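Local coordinates for 457aa long hypothetical protein (Pyrococcus horikoshii, PDB 2CSU) that is of unknown function but combines a Rossmann-type CoA-binding domain with two domains related to those of succinyl-CoA ligases, at residues M122-H136 with F176-V188. Residues are numbered along the deposited sequence; the frame is centred on the assembly and turned at random.
Sequences MRIIGPNCVGIMNTH and FSKFISVGNMADV
Two bends in the R123 chain (chi2 -40°, chi3 -57°) turn its guanidinium onto the D187 carboxylate, whose CG stands anti to the backbone N (chi1 -158°). The salt bridge joins strand 123-125, the outermost strand within this chain of the parallel Rossmann-type sheet, to the loop after strand 175-181 of the flavodoxin-like domain. R123 grips side-on: NE lies 2.9 Å from D187 OD2 in a nearly straight bond, NH2 reaches OD1, and the two planes are 58° apart. The backbone N of I124 also donates to OD2, from the same face of the carboxylate as NE, while V188 CG2 lies over one face of the guanidinium. E192 takes a second salt bridge from NH2.

The G126-P127 peptide bond is cis, and the carbonyl oxygens of both residues accept from the other segment: G126 O from A186 N and P127 O from N184 N. N184 belongs to the type II' turn V182-M185, and N184 ND2 is hydrogen-bonded to E101 and E110. S181 OG accepts a straight bond from V130 N at 2.9 Å, just before the chain crosses into the second sheet as strand 131-134. That strand runs antiparallel to 178-181, with M133 and F179 as a hydrogen-bonded pair: M133 N meets F179 O at 2.8 Å, on a lone pair in the carbonyl plane. On the same face of the sheet the extended selenomethionine M133 makes an oblique Met-aromatic contact with the F179 ring, SE 4.8 Å from its centroid, and M133 CE comes within 3.6 Å of F179 CD2.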
# COMPACT_ATOMS: atom_id res chain seq x y z
N MSE A 122 22.83 34.78 -6.57
CA MSE A 122 21.82 33.80 -6.93
C MSE A 122 21.93 32.54 -6.07
O MSE A 122 22.97 32.19 -5.54
CB MSE A 122 22.00 33.47 -8.42
CG MSE A 122 22.33 34.70 -9.25
SE MSE A 122 21.70 34.59 -10.93
CE MSE A 122 22.43 33.00 -11.36
N ARG A 123 20.78 31.87 -5.89
CA ARG A 123 20.79 30.57 -5.24
C ARG A 123 20.47 29.45 -6.24
O ARG A 123 19.64 29.59 -7.13
CB ARG A 123 19.75 30.58 -4.12
CG ARG A 123 20.11 31.58 -3.02
CD ARG A 123 21.61 31.57 -2.71
NE ARG A 123 22.04 30.23 -2.33
CZ ARG A 123 21.66 29.78 -1.12
NH1 ARG A 123 20.92 30.54 -0.34
NH2 ARG A 123 22.04 28.56 -0.72
N ILE A 124 21.18 28.32 -6.09
CA ILE A 124 20.99 27.23 -7.05
C ILE A 124 20.48 25.95 -6.40
O ILE A 124 21.01 25.46 -5.40
CB ILE A 124 22.32 26.96 -7.75
CG1 ILE A 124 22.56 27.98 -8.86
CG2 ILE A 124 22.28 25.56 -8.41
CD1 ILE A 124 23.94 27.85 -9.50
N ILE A 125 19.39 25.42 -6.97
CA ILE A 125 18.98 24.08 -6.58
C ILE A 125 19.40 23.03 -7.61
O ILE A 125 19.17 23.17 -8.80
CB ILE A 125 17.45 24.08 -6.43
CG1 ILE A 125 17.02 25.07 -5.35
CG2 ILE A 125 16.97 22.68 -6.00
CD1 ILE A 125 15.58 24.85 -4.90
N GLY A 126 20.08 21.98 -7.11
CA GLY A 126 20.67 21.01 -8.02
C GLY A 126 22.20 21.12 -8.00
O GLY A 126 22.81 21.47 -7.00
N PRO A 127 22.82 20.79 -9.15
CA PRO A 127 22.12 20.35 -10.35
C PRO A 127 21.70 18.88 -10.25
O PRO A 127 21.56 18.30 -9.17
CB PRO A 127 23.07 20.53 -11.53
CG PRO A 127 24.49 20.54 -10.98
CD PRO A 127 24.25 20.88 -9.44
N ASN A 128 21.44 18.28 -11.43
CA ASN A 128 20.95 16.91 -11.46
C ASN A 128 19.75 16.72 -10.52
O ASN A 128 19.76 15.92 -9.60
CB ASN A 128 22.08 15.97 -11.05
CG ASN A 128 21.74 14.56 -11.48
OD1 ASN A 128 20.97 14.34 -12.41
ND2 ASN A 128 22.35 13.59 -10.78
N CYS A 129 18.72 17.55 -10.75
CA CYS A 129 17.51 17.46 -9.93
C CYS A 129 16.28 17.29 -10.82
O CYS A 129 16.31 17.50 -12.03
CB CYS A 129 17.38 18.74 -9.12
SG CYS A 129 17.10 20.18 -10.17
N VAL A 130 15.17 16.86 -10.19
CA VAL A 130 13.93 16.73 -10.95
C VAL A 130 13.13 18.04 -10.95
O VAL A 130 12.21 18.24 -11.72
CB VAL A 130 13.09 15.61 -10.33
CG1 VAL A 130 11.70 15.59 -10.97
CG2 VAL A 130 13.76 14.27 -10.58
N GLY A 131 13.50 18.93 -10.01
CA GLY A 131 12.84 20.23 -9.95
C GLY A 131 12.09 20.43 -8.62
O GLY A 131 12.31 19.72 -7.65
N ILE A 132 11.21 21.42 -8.64
CA ILE A 132 10.39 21.82 -7.49
C ILE A 132 8.91 22.04 -7.86
O ILE A 132 8.57 22.29 -9.01
CB ILE A 132 10.96 23.12 -6.90
CG1 ILE A 132 10.92 24.24 -7.94
CG2 ILE A 132 12.44 22.91 -6.49
CD1 ILE A 132 11.37 25.58 -7.37
N MSE A 133 8.02 21.92 -6.85
CA MSE A 133 6.60 22.21 -7.03
C MSE A 133 6.02 23.07 -5.90
O MSE A 133 6.40 23.00 -4.75
CB MSE A 133 5.80 20.90 -7.05
CG MSE A 133 6.49 19.73 -7.73
SE MSE A 133 5.35 18.34 -7.89
CE MSE A 133 6.49 17.15 -8.61
N ASN A 134 5.06 23.93 -6.30
CA ASN A 134 4.17 24.55 -5.33
C ASN A 134 2.71 24.34 -5.74
O ASN A 134 2.11 25.13 -6.46
CB ASN A 134 4.48 26.05 -5.27
CG ASN A 134 3.72 26.67 -4.12
OD1 ASN A 134 2.90 26.03 -3.47
ND2 ASN A 134 4.00 27.96 -3.88
N THR A 135 2.16 23.20 -5.28
CA THR A 135 0.82 22.82 -5.69
C THR A 135 -0.21 23.90 -5.34
O THR A 135 -1.24 24.04 -5.99
CB THR A 135 0.45 21.49 -5.03
OG1 THR A 135 0.60 21.61 -3.61
CG2 THR A 135 1.38 20.38 -5.52
N HIS A 136 0.08 24.64 -4.26
CA HIS A 136 -0.88 25.65 -3.81
C HIS A 136 -1.18 26.70 -4.89
O HIS A 136 -2.25 27.29 -4.95
CB HIS A 136 -0.30 26.33 -2.57
CG HIS A 136 -1.36 27.20 -1.94
ND1 HIS A 136 -1.08 28.33 -1.24
CD2 HIS A 136 -2.75 27.03 -1.95
CE1 HIS A 136 -2.27 28.81 -0.83
NE2 HIS A 136 -3.29 28.05 -1.25
N PHE A 176 1.01 17.00 -1.73
CA PHE A 176 2.05 17.75 -1.07
C PHE A 176 1.80 19.22 -1.30
O PHE A 176 1.20 19.61 -2.31
CB PHE A 176 3.41 17.40 -1.69
CG PHE A 176 3.79 15.96 -1.56
CD1 PHE A 176 4.03 15.39 -0.32
CD2 PHE A 176 3.97 15.18 -2.70
CE1 PHE A 176 4.45 14.06 -0.21
CE2 PHE A 176 4.38 13.85 -2.61
CZ PHE A 176 4.62 13.29 -1.36
N SER A 177 2.24 20.04 -0.36
CA SER A 177 2.12 21.48 -0.50
C SER A 177 3.26 21.85 -1.44
O SER A 177 3.06 22.49 -2.48
CB SER A 177 2.31 22.15 0.86
OG SER A 177 3.32 21.49 1.62
N LYS A 178 4.47 21.42 -1.08
CA LYS A 178 5.64 21.71 -1.91
C LYS A 178 6.49 20.47 -2.11
O LYS A 178 6.47 19.56 -1.28
CB LYS A 178 6.49 22.81 -1.28
CG LYS A 178 5.74 24.06 -0.91
CD LYS A 178 6.68 25.11 -0.36
CE LYS A 178 6.05 26.50 -0.38
NZ LYS A 178 5.01 26.69 0.67
N PHE A 179 7.21 20.43 -3.22
CA PHE A 179 8.09 19.33 -3.57
C PHE A 179 9.45 19.84 -4.04
O PHE A 179 9.56 20.71 -4.90
CB PHE A 179 7.43 18.51 -4.68
CG PHE A 179 8.39 17.49 -5.21
CD1 PHE A 179 8.50 16.25 -4.59
CD2 PHE A 179 9.16 17.78 -6.33
CE1 PHE A 179 9.37 15.30 -5.10
CE2 PHE A 179 10.03 16.82 -6.83
CZ PHE A 179 10.14 15.58 -6.22
N ILE A 180 10.51 19.30 -3.42
CA ILE A 180 11.84 19.76 -3.77
C ILE A 180 12.81 18.61 -4.00
O ILE A 180 13.25 17.92 -3.09
CB ILE A 180 12.36 20.65 -2.64
CG1 ILE A 180 11.43 21.85 -2.46
CG2 ILE A 180 13.76 21.19 -3.00
CD1 ILE A 180 10.45 21.66 -1.30
N SER A 181 13.11 18.38 -5.29
CA SER A 181 14.26 17.56 -5.62
C SER A 181 15.53 18.41 -5.62
O SER A 181 15.64 19.40 -6.33
CB SER A 181 14.02 16.95 -7.01
OG SER A 181 15.19 16.24 -7.40
N VAL A 182 16.48 18.04 -4.75
CA VAL A 182 17.69 18.85 -4.63
C VAL A 182 18.82 18.29 -5.49
O VAL A 182 19.85 18.91 -5.70
CB VAL A 182 18.11 18.85 -3.16
CG1 VAL A 182 17.07 19.61 -2.34
CG2 VAL A 182 18.21 17.43 -2.65
N GLY A 183 18.60 17.04 -5.95
CA GLY A 183 19.62 16.39 -6.76
C GLY A 183 20.99 16.48 -6.09
O GLY A 183 21.18 16.07 -4.95
N ASN A 184 22.06 16.96 -6.73
CA ASN A 184 23.39 16.99 -6.12
C ASN A 184 23.46 17.88 -4.89
O ASN A 184 24.43 17.81 -4.14
CB ASN A 184 24.43 17.44 -7.16
CG ASN A 184 24.55 16.48 -8.33
OD1 ASN A 184 24.06 15.36 -8.28
ND2 ASN A 184 25.20 16.93 -9.40
N MSE A 185 22.44 18.73 -4.69
CA MSE A 185 22.34 19.65 -3.57
C MSE A 185 23.64 20.44 -3.36
O MSE A 185 24.24 20.43 -2.30
CB MSE A 185 22.02 18.83 -2.32
CG MSE A 185 21.78 19.70 -1.09
SE MSE A 185 21.07 18.77 0.27
CE MSE A 185 22.60 18.40 1.13
N ALA A 186 24.07 21.11 -4.44
CA ALA A 186 25.33 21.84 -4.38
C ALA A 186 25.21 23.12 -3.53
O ALA A 186 26.10 23.48 -2.77
CB ALA A 186 25.74 22.21 -5.81
N ASP A 187 24.09 23.83 -3.73
CA ASP A 187 23.91 25.10 -3.03
C ASP A 187 22.86 24.98 -1.91
O ASP A 187 23.15 24.61 -0.78
CB ASP A 187 23.47 26.14 -4.05
CG ASP A 187 23.79 27.53 -3.52
OD1 ASP A 187 24.38 27.61 -2.44
OD2 ASP A 187 23.46 28.50 -4.18
N VAL A 188 21.62 25.36 -2.26
CA VAL A 188 20.53 25.24 -1.30
C VAL A 188 20.42 23.81 -0.78
O VAL A 188 20.41 22.84 -1.53
CB VAL A 188 19.23 25.65 -2.00
CG1 VAL A 188 18.05 25.49 -1.04
CG2 VAL A 188 19.32 27.09 -2.46
O HOH W 1 21.30 22.98 -4.37
O HOH W 2 2.47 25.29 -0.59